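Local structure of 35 kDa hemin binding protein (Porphyromonas gingivalis, 5Y1A) at residues Pro144-Lys150 and Thr164-Asp170; Met179-Leu185 and Asp246-His252. The protein is a thioredoxin-domain virulence protein that probably binds hemin and is exported as cargo of the type IX secretion system. All blocks are in the same frame, centred on the assembly; numbering follows the deposited sequence.

Contact 1 of 2, residues Pro144-Lys150 and Thr164-Asp170; sequences PAEVNLK and TFTGKVD
F165 meets V147 and L149 on the inward face of an antiparallel beta hairpin, and its ring can be followed outward atom by atom. F165 CB lies beside V147 CG2, 4.0 Å away, the two side chains pointing the same way. The first torsion, chi1 -51°, sets CG beside the backbone N and directs the ring toward L149; rotation about CB-CG, chi2 -62°, then presents its CD1-CE1 edge. There F165 CD1 is 3.6 Å from L149 CG, nearly in the ring plane, and F165 CE1 is 4.0 Å from L149 CD2. The tip, F165 CZ, stops 3.6 Å from A182 CB on the facing sheet; a long, flat, apolar side chain suits a place between two sheets, since it spans the gap. I231 and V247 also touch F165. At the other end A145 and V169 continue this apolar face. G167 pairs with V147; with its very extended backbone, a CB here would run into E146 O, so the residue without a side chain suits the place.

On the other face N148 ND2 donates to E146 OE1 at 3.0 Å, keeping the acceptor near its own amide plane but meeting the carboxylate from above, 46° out of plane. A water accepts from the same ND2 and bonds to T166 OG1; amide and hydroxyl suit the exposed N148 and partly exposed T166, whereas F34 packs on E146 and K168. Seven main-chain hydrogen bonds zip the strands together, ending with D170 N to P144 O at 2.8 Å. D170 also bonds S33 through OD1, while K150 NZ forms a salt bridge with E275.

Strand 228-235 flanks the hairpin beyond 161-169, strand 275-276 lies beyond 145-153, and V147, L149 and F165 rest on strand 245-252, closing a two-layered beta-sandwich.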
ATOM      1  N   PRO A 144     -13.948 -13.604  12.419  1.00 12.79           N
ATOM      2  CA  PRO A 144     -14.665 -14.514  11.525  1.00 12.67           C
ATOM      3  C   PRO A 144     -14.237 -14.449  10.048  1.00 12.64           C
ATOM      4  O   PRO A 144     -14.943 -14.948   9.195  1.00 13.67           O
ATOM      5  CB  PRO A 144     -16.110 -14.048  11.681  1.00 12.10           C
ATOM      6  CG  PRO A 144     -15.980 -12.589  11.851  1.00 13.68           C
ATOM      7  CD  PRO A 144     -14.749 -12.384  12.698  1.00 13.35           C
ATOM      8  N   ALA A 145     -13.092 -13.824   9.766  1.00 12.14           N
ATOM      9  CA  ALA A 145     -12.511 -13.838   8.417  1.00 11.87           C
ATOM     10  C   ALA A 145     -11.006 -13.804   8.523  1.00 12.26           C
ATOM     11  O   ALA A 145     -10.452 -13.452   9.579  1.00 12.31           O
ATOM     12  CB  ALA A 145     -13.032 -12.655   7.576  1.00 11.00           C
ATOM     13  N   GLU A 146     -10.341 -14.182   7.431  1.00 12.41           N
ATOM     14  CA  GLU A 146      -8.891 -14.108   7.353  1.00 14.99           C
ATOM     15  C   GLU A 146      -8.555 -13.734   5.920  1.00 14.07           C
ATOM     16  O   GLU A 146      -9.286 -14.097   4.979  1.00 13.21           O
ATOM     17  CB  GLU A 146      -8.277 -15.462   7.737  1.00 15.45           C
ATOM     18  CG  GLU A 146      -6.820 -15.674   7.415  1.00 19.52           C
ATOM     19  CD  GLU A 146      -6.422 -17.118   7.651  1.00 19.48           C
ATOM     20  OE1 GLU A 146      -6.426 -17.915   6.676  1.00 25.72           O
ATOM     21  OE2 GLU A 146      -6.134 -17.443   8.824  1.00 22.79           O
ATOM     22  N   VAL A 147      -7.460 -12.997   5.761  1.00 13.08           N
ATOM     23  CA  VAL A 147      -6.965 -12.687   4.424  1.00 13.11           C
ATOM     24  C   VAL A 147      -5.452 -12.774   4.404  1.00 12.71           C
ATOM     25  O   VAL A 147      -4.762 -12.201   5.270  1.00 12.42           O
ATOM     26  CB  VAL A 147      -7.509 -11.341   3.855  1.00 14.34           C
ATOM     27  CG1 VAL A 147      -7.206 -10.181   4.782  1.00 13.37           C
ATOM     28  CG2 VAL A 147      -6.970 -11.095   2.435  1.00 14.22           C
ATOM     29  N   ASN A 148      -4.977 -13.530   3.422  1.00 13.16           N
ATOM     30  CA  ASN A 148      -3.563 -13.827   3.219  1.00 14.39           C
ATOM     31  C   ASN A 148      -3.134 -13.179   1.912  1.00 13.91           C
ATOM     32  O   ASN A 148      -3.914 -13.123   0.959  1.00 13.55           O
ATOM     33  CB  ASN A 148      -3.363 -15.343   3.146  1.00 15.39           C
ATOM     34  CG  ASN A 148      -3.810 -16.049   4.423  1.00 18.05           C
ATOM     35  OD1 ASN A 148      -3.282 -15.786   5.510  1.00 20.80           O
ATOM     36  ND2 ASN A 148      -4.810 -16.906   4.298  1.00 21.87           N
ATOM     37  N   LEU A 149      -1.880 -12.733   1.867  1.00 13.78           N
ATOM     38  CA  LEU A 149      -1.367 -11.995   0.719  1.00 13.27           C
ATOM     39  C   LEU A 149      -0.150 -12.686   0.133  1.00 13.09           C
ATOM     40  O   LEU A 149       0.775 -13.098   0.872  1.00 12.62           O
ATOM     41  CB  LEU A 149      -0.954 -10.588   1.164  1.00 12.99           C
ATOM     42  CG  LEU A 149      -2.003  -9.512   1.416  1.00 12.77           C
ATOM     43  CD1 LEU A 149      -2.932  -9.856   2.607  1.00 11.88           C
ATOM     44  CD2 LEU A 149      -1.269  -8.215   1.664  1.00 11.76           C
ATOM     45  N   LYS A 150      -0.169 -12.835  -1.190  1.00 13.02           N
ATOM     46  CA  LYS A 150       1.014 -13.243  -1.937  1.00 12.50           C
ATOM     47  C   LYS A 150       1.301 -12.139  -2.940  1.00 11.32           C
ATOM     48  O   LYS A 150       0.500 -11.875  -3.850  1.00 11.36           O
ATOM     49  CB  LYS A 150       0.825 -14.614  -2.609  1.00 13.28           C
ATOM     50  CG  LYS A 150       1.957 -15.007  -3.581  1.00 16.76           C
ATOM     51  CD  LYS A 150       3.338 -15.026  -2.924  1.00 19.68           C
ATOM     52  CE  LYS A 150       4.428 -15.168  -4.020  1.00 21.53           C
ATOM     53  NZ  LYS A 150       5.784 -15.469  -3.482  1.00 24.66           N
ATOM     54  N   THR A 164      -2.066 -11.134  -4.715  1.00 11.79           N
ATOM     55  CA  THR A 164      -3.132 -12.120  -4.703  1.00 12.24           C
ATOM     56  C   THR A 164      -3.608 -12.247  -3.257  1.00 12.07           C
ATOM     57  O   THR A 164      -2.811 -12.545  -2.354  1.00 12.78           O
ATOM     58  CB  THR A 164      -2.637 -13.471  -5.241  1.00 12.64           C
ATOM     59  OG1 THR A 164      -2.144 -13.274  -6.567  1.00 13.83           O
ATOM     60  CG2 THR A 164      -3.783 -14.468  -5.285  1.00 14.00           C
ATOM     61  N   PHE A 165      -4.903 -11.982  -3.049  1.00 12.40           N
ATOM     62  CA  PHE A 165      -5.511 -11.994  -1.729  1.00 11.95           C
ATOM     63  C   PHE A 165      -6.406 -13.194  -1.679  1.00 13.18           C
ATOM     64  O   PHE A 165      -7.320 -13.321  -2.490  1.00 13.85           O
ATOM     65  CB  PHE A 165      -6.368 -10.744  -1.497  1.00 11.64           C
ATOM     66  CG  PHE A 165      -5.657  -9.472  -1.811  1.00 11.63           C
ATOM     67  CD1 PHE A 165      -4.525  -9.124  -1.104  1.00 13.11           C
ATOM     68  CD2 PHE A 165      -6.060  -8.664  -2.872  1.00 11.88           C
ATOM     69  CE1 PHE A 165      -3.842  -7.948  -1.390  1.00 13.48           C
ATOM     70  CE2 PHE A 165      -5.370  -7.473  -3.158  1.00 13.02           C
ATOM     71  CZ  PHE A 165      -4.250  -7.137  -2.421  1.00 11.38           C
ATOM     72  N   THR A 166      -6.118 -14.092  -0.752  1.00 14.19           N
ATOM     73  CA  THR A 166      -6.904 -15.308  -0.615  1.00 14.38           C
ATOM     74  C   THR A 166      -7.309 -15.409   0.835  1.00 14.07           C
ATOM     75  O   THR A 166      -6.538 -15.082   1.730  1.00 13.73           O
ATOM     76  CB  THR A 166      -6.088 -16.580  -1.001  1.00 15.32           C
ATOM     77  OG1 THR A 166      -4.905 -16.642  -0.198  1.00 16.60           O
ATOM     78  CG2 THR A 166      -5.701 -16.551  -2.501  1.00 14.87           C
ATOM     79  N   GLY A 167      -8.516 -15.886   1.071  1.00 13.36           N
ATOM     80  CA  GLY A 167      -8.962 -15.976   2.445  1.00 13.64           C
ATOM     81  C   GLY A 167     -10.198 -16.809   2.625  1.00 13.97           C
ATOM     82  O   GLY A 167     -10.647 -17.504   1.708  1.00 13.20           O
ATOM     83  N   LYS A 168     -10.753 -16.756   3.831  0.50 13.94           N
ATOM     84  CA  LYS A 168     -11.952 -17.513   4.159  0.50 14.04           C
ATOM     85  C   LYS A 168     -12.741 -16.759   5.200  0.50 14.01           C
ATOM     86  O   LYS A 168     -12.164 -16.044   6.004  0.50 13.80           O
ATOM     87  CB  LYS A 168     -11.593 -18.888   4.730  0.50 14.29           C
ATOM     88  CG  LYS A 168     -11.347 -19.954   3.688  0.50 14.81           C
ATOM     89  CD  LYS A 168     -11.313 -21.328   4.323  0.50 16.20           C
ATOM     90  CE  LYS A 168     -11.396 -22.422   3.267  0.50 16.80           C
ATOM     91  NZ  LYS A 168     -10.340 -22.273   2.212  0.50 19.48           N
ATOM     92  N   VAL A 169     -14.059 -16.938   5.180  1.00 14.33           N
ATOM     93  CA  VAL A 169     -14.933 -16.357   6.190  1.00 14.07           C
ATOM     94  C   VAL A 169     -15.698 -17.507   6.861  1.00 14.36           C
ATOM     95  O   VAL A 169     -15.963 -18.539   6.234  1.00 14.73           O
ATOM     96  CB  VAL A 169     -15.902 -15.271   5.626  1.00 14.58           C
ATOM     97  CG1 VAL A 169     -15.129 -14.203   4.837  1.00 13.04           C
ATOM     98  CG2 VAL A 169     -17.009 -15.869   4.728  1.00 14.60           C
ATOM     99  N   ASP A 170     -16.022 -17.320   8.131  1.00 14.70           N
ATOM    100  CA  ASP A 170     -16.853 -18.264   8.862  1.00 15.52           C
ATOM    101  C   ASP A 170     -18.254 -18.356   8.272  1.00 15.16           C
ATOM    102  O   ASP A 170     -18.732 -17.421   7.607  1.00 14.55           O
ATOM    103  CB  ASP A 170     -16.962 -17.862  10.331  1.00 15.83           C
ATOM    104  CG  ASP A 170     -15.758 -18.265  11.149  1.00 16.14           C
ATOM    105  OD1 ASP A 170     -15.024 -19.206  10.771  1.00 17.34           O
ATOM    106  OD2 ASP A 170     -15.567 -17.629  12.190  1.00 17.24           O
TER
HETATM  107  O   HOH W   1      -4.928 -18.292   1.959  1.00 30.12           O
HETATM  108  O   HOH W   2       0.663 -12.267  -6.607  1.00 14.09           O

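Contact 2 of 2, residues Met179-Leu185 and Asp246-His252; sequences MLTAYVL and DVLAFVH
T181 and H252 share a short side-chain hydrogen bond, T181 OG1 to H252 NE2 at 2.7 Å, in which either may be the donor. The imidazole reaches it because chi1 of H252, 59°, places CG between the backbone N and the carbonyl carbon and swings the ring toward the opposite strand. M179 CB covers one ring face, 3.5 Å from the H252 centroid, a CH-pi contact, and H252 ND1 is bonded just beyond the segments; both ring nitrogens thus have partners.

Four hydrogen-bonded antiparallel pairs supply eight backbone bonds, from M179 with H252 to L185 with D246, where L185 N donates to D246 O at 2.9 Å. In the non-hydrogen-bonded pairs the backbone groups of L180, A182 and V184 turn away to strand 207-220, and those of V247 to E269. F250 turns its edge to the face of Y183, centroids 5.4 Å apart and planes at 80°, while T181 CB lies over a face of F250. The buried Y183 hydroxyl is satisfied by E41 OE2, with R114 packing nearby; D246 OD2 is met by N187 ND2.

T181, Y183 and H252 thus bring bonded polar atoms into a core otherwise held by aromatic and aliphatic packing.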
ATOM      1  N   MET A 179     -16.664  -6.690   1.729  1.00 11.15           N
ATOM      2  CA  MET A 179     -15.837  -5.904   0.833  1.00 10.70           C
ATOM      3  C   MET A 179     -14.363  -6.208   1.101  1.00 10.30           C
ATOM      4  O   MET A 179     -13.992  -6.568   2.213  1.00 10.56           O
ATOM      5  CB  MET A 179     -16.096  -4.413   1.094  1.00 11.02           C
ATOM      6  CG  MET A 179     -17.571  -4.005   1.111  1.00 12.03           C
ATOM      7  SD  MET A 179     -18.466  -4.404  -0.431  1.00 11.31           S
ATOM      8  CE  MET A 179     -17.703  -3.244  -1.487  1.00 13.84           C
ATOM      9  N   LEU A 180     -13.535  -6.064   0.075  1.00  9.41           N
ATOM     10  CA  LEU A 180     -12.094  -6.058   0.294  1.00  9.09           C
ATOM     11  C   LEU A 180     -11.471  -4.743  -0.188  1.00  8.96           C
ATOM     12  O   LEU A 180     -11.752  -4.267  -1.313  1.00  9.48           O
ATOM     13  CB  LEU A 180     -11.427  -7.266  -0.379  1.00  9.50           C
ATOM     14  CG  LEU A 180      -9.954  -7.352  -0.001  1.00 10.66           C
ATOM     15  CD1 LEU A 180      -9.647  -8.615   0.728  1.00 16.63           C
ATOM     16  CD2 LEU A 180      -9.064  -7.153  -1.240  1.00 17.86           C
ATOM     17  N   THR A 181     -10.678  -4.133   0.693  1.00  8.37           N
ATOM     18  CA  THR A 181      -9.907  -2.942   0.339  1.00  8.91           C
ATOM     19  C   THR A 181      -8.427  -3.274   0.483  1.00  9.80           C
ATOM     20  O   THR A 181      -8.022  -3.948   1.436  1.00  9.50           O
ATOM     21  CB  THR A 181     -10.319  -1.732   1.219  1.00  9.38           C
ATOM     22  OG1 THR A 181     -11.668  -1.364   0.892  1.00  8.19           O
ATOM     23  CG2 THR A 181      -9.423  -0.529   0.972  1.00 11.69           C
ATOM     24  N   ALA A 182      -7.617  -2.801  -0.458  1.00  8.34           N
ATOM     25  CA  ALA A 182      -6.166  -2.956  -0.323  1.00  8.85           C
ATOM     26  C   ALA A 182      -5.483  -1.611  -0.579  1.00  9.31           C
ATOM     27  O   ALA A 182      -5.850  -0.855  -1.520  1.00  8.83           O
ATOM     28  CB  ALA A 182      -5.636  -4.035  -1.275  1.00  8.08           C
ATOM     29  N   TYR A 183      -4.482  -1.338   0.248  1.00  8.55           N
ATOM     30  CA  TYR A 183      -3.664  -0.141   0.149  1.00  9.02           C
ATOM     31  C   TYR A 183      -2.217  -0.506  -0.183  1.00  9.63           C
ATOM     32  O   TYR A 183      -1.693  -1.535   0.282  1.00  9.97           O
ATOM     33  CB  TYR A 183      -3.616   0.630   1.492  1.00  9.24           C
ATOM     34  CG  TYR A 183      -4.924   1.131   2.049  1.00  8.72           C
ATOM     35  CD1 TYR A 183      -6.004   1.465   1.213  1.00  7.47           C
ATOM     36  CD2 TYR A 183      -5.060   1.345   3.431  1.00  8.55           C
ATOM     37  CE1 TYR A 183      -7.209   1.977   1.777  1.00  8.06           C
ATOM     38  CE2 TYR A 183      -6.230   1.840   3.987  1.00  8.82           C
ATOM     39  CZ  TYR A 183      -7.308   2.149   3.161  1.00  9.70           C
ATOM     40  OH  TYR A 183      -8.478   2.635   3.727  1.00  7.73           O
ATOM     41  N   VAL A 184      -1.583   0.347  -0.992  1.00  9.60           N
ATOM     42  CA  VAL A 184      -0.120   0.370  -1.050  1.00  9.16           C
ATOM     43  C   VAL A 184       0.350   1.474  -0.082  1.00  9.84           C
ATOM     44  O   VAL A 184      -0.056   2.634  -0.207  1.00  9.29           O
ATOM     45  CB  VAL A 184       0.418   0.628  -2.470  1.00  9.11           C
ATOM     46  CG1 VAL A 184       1.973   0.494  -2.450  1.00  8.63           C
ATOM     47  CG2 VAL A 184      -0.190  -0.398  -3.478  1.00 10.34           C
ATOM     48  N   LEU A 185       1.199   1.085   0.870  1.00  9.04           N
ATOM     49  CA  LEU A 185       1.659   1.932   1.977  1.00  9.17           C
ATOM     50  C   LEU A 185       3.130   2.224   1.768  1.00  9.56           C
ATOM     51  O   LEU A 185       3.876   1.322   1.446  1.00 10.53           O
ATOM     52  CB  LEU A 185       1.455   1.213   3.331  1.00  9.79           C
ATOM     53  CG  LEU A 185      -0.007   0.815   3.599  1.00  9.90           C
ATOM     54  CD1 LEU A 185      -0.106  -0.007   4.896  1.00 11.62           C
ATOM     55  CD2 LEU A 185      -0.879   2.067   3.680  1.00 10.00           C
ATOM     56  N   ASP A 246       4.668  -1.500   1.687  1.00 10.90           N
ATOM     57  CA  ASP A 246       3.863  -2.640   2.134  1.00 10.17           C
ATOM     58  C   ASP A 246       2.552  -2.670   1.331  1.00 10.08           C
ATOM     59  O   ASP A 246       2.124  -1.631   0.826  1.00  9.47           O
ATOM     60  CB  ASP A 246       3.497  -2.488   3.619  1.00 10.62           C
ATOM     61  CG  ASP A 246       4.718  -2.558   4.540  1.00 12.82           C
ATOM     62  OD1 ASP A 246       5.584  -3.427   4.305  1.00 12.17           O
ATOM     63  OD2 ASP A 246       4.813  -1.742   5.479  1.00 13.50           O
ATOM     64  N   VAL A 247       1.915  -3.840   1.244  1.00  9.92           N
ATOM     65  CA  VAL A 247       0.511  -3.905   0.772  1.00  9.39           C
ATOM     66  C   VAL A 247      -0.295  -4.451   1.929  1.00  9.77           C
ATOM     67  O   VAL A 247       0.048  -5.499   2.516  1.00  9.30           O
ATOM     68  CB  VAL A 247       0.297  -4.789  -0.476  1.00 10.42           C
ATOM     69  CG1 VAL A 247      -1.223  -4.879  -0.830  1.00  9.82           C
ATOM     70  CG2 VAL A 247       1.085  -4.224  -1.655  1.00  9.54           C
ATOM     71  N   LEU A 248      -1.335  -3.712   2.271  1.00  9.27           N
ATOM     72  CA  LEU A 248      -2.286  -4.098   3.306  1.00 10.04           C
ATOM     73  C   LEU A 248      -3.611  -4.432   2.620  1.00 10.36           C
ATOM     74  O   LEU A 248      -4.096  -3.653   1.774  1.00 11.48           O
ATOM     75  CB  LEU A 248      -2.495  -2.910   4.253  1.00 10.07           C
ATOM     76  CG  LEU A 248      -3.690  -2.956   5.231  1.00 11.41           C
ATOM     77  CD1 LEU A 248      -3.479  -4.087   6.253  1.00 12.93           C
ATOM     78  CD2 LEU A 248      -3.805  -1.659   5.948  1.00 10.98           C
ATOM     79  N   ALA A 249      -4.223  -5.547   2.993  1.00 10.02           N
ATOM     80  CA  ALA A 249      -5.578  -5.844   2.519  1.00  9.99           C
ATOM     81  C   ALA A 249      -6.448  -6.139   3.708  1.00 10.33           C
ATOM     82  O   ALA A 249      -5.996  -6.766   4.696  1.00 10.41           O
ATOM     83  CB  ALA A 249      -5.571  -7.044   1.577  1.00 10.54           C
ATOM     84  N   PHE A 250      -7.707  -5.708   3.624  1.00  9.17           N
ATOM     85  CA  PHE A 250      -8.637  -6.052   4.694  1.00  9.36           C
ATOM     86  C   PHE A 250     -10.055  -6.341   4.207  1.00  9.35           C
ATOM     87  O   PHE A 250     -10.524  -5.729   3.229  1.00  9.31           O
ATOM     88  CB  PHE A 250      -8.606  -5.019   5.828  1.00  9.22           C
ATOM     89  CG  PHE A 250      -8.776  -3.593   5.393  1.00  9.02           C
ATOM     90  CD1 PHE A 250     -10.056  -3.012   5.326  1.00  8.37           C
ATOM     91  CD2 PHE A 250      -7.654  -2.810   5.115  1.00  9.65           C
ATOM     92  CE1 PHE A 250     -10.212  -1.653   4.961  1.00 10.27           C
ATOM     93  CE2 PHE A 250      -7.782  -1.436   4.741  1.00 12.88           C
ATOM     94  CZ  PHE A 250      -9.076  -0.865   4.670  1.00 10.64           C
ATOM     95  N   VAL A 251     -10.699  -7.301   4.877  1.00  9.38           N
ATOM     96  CA  VAL A 251     -12.111  -7.649   4.664  1.00  9.43           C
ATOM     97  C   VAL A 251     -12.964  -6.814   5.628  1.00  9.42           C
ATOM     98  O   VAL A 251     -12.653  -6.692   6.827  1.00  9.60           O
ATOM     99  CB  VAL A 251     -12.340  -9.161   4.929  1.00 10.31           C
ATOM    100  CG1 VAL A 251     -13.792  -9.533   4.684  1.00 11.67           C
ATOM    101  CG2 VAL A 251     -11.405 -10.031   4.039  1.00 10.43           C
ATOM    102  N   HIS A 252     -14.030  -6.207   5.111  1.00  9.02           N
ATOM    103  CA  HIS A 252     -14.804  -5.286   5.925  1.00  9.16           C
ATOM    104  C   HIS A 252     -16.250  -5.238   5.487  1.00 10.04           C
ATOM    105  O   HIS A 252     -16.580  -5.589   4.345  1.00 10.16           O
ATOM    106  CB  HIS A 252     -14.170  -3.874   5.872  1.00  8.68           C
ATOM    107  CG  HIS A 252     -14.063  -3.282   4.487  1.00  7.80           C
ATOM    108  ND1 HIS A 252     -15.035  -2.462   3.955  1.00  9.66           N
ATOM    109  CD2 HIS A 252     -13.071  -3.334   3.562  1.00  9.01           C
ATOM    110  CE1 HIS A 252     -14.659  -2.050   2.751  1.00 12.62           C
ATOM    111  NE2 HIS A 252     -13.471  -2.575   2.486  1.00  8.14           N
TER

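How the contacts relate
Contact 1 and contact 2 are antiparallel strand pairs from the two facing sheets of a beta-sandwich, and follow one another along the chain. They meet where L149, V147 and F165 press on 245-252: F165 CD1 reaches A249 CB at 3.6 Å, the small alanines making a shallow seat for the ring. Contact 1 is an outer, partly exposed hairpin of neighbouring strands. Contact 2, nearer the centre of the chain, joins strands far apart in sequence and is largely buried, one face lying under contact 1 and the Y183-L248 face against strand 73-79. Its polar side chains H252, Y183 and D246 are bonded to protein groups, whereas contact 1 also uses bridging water.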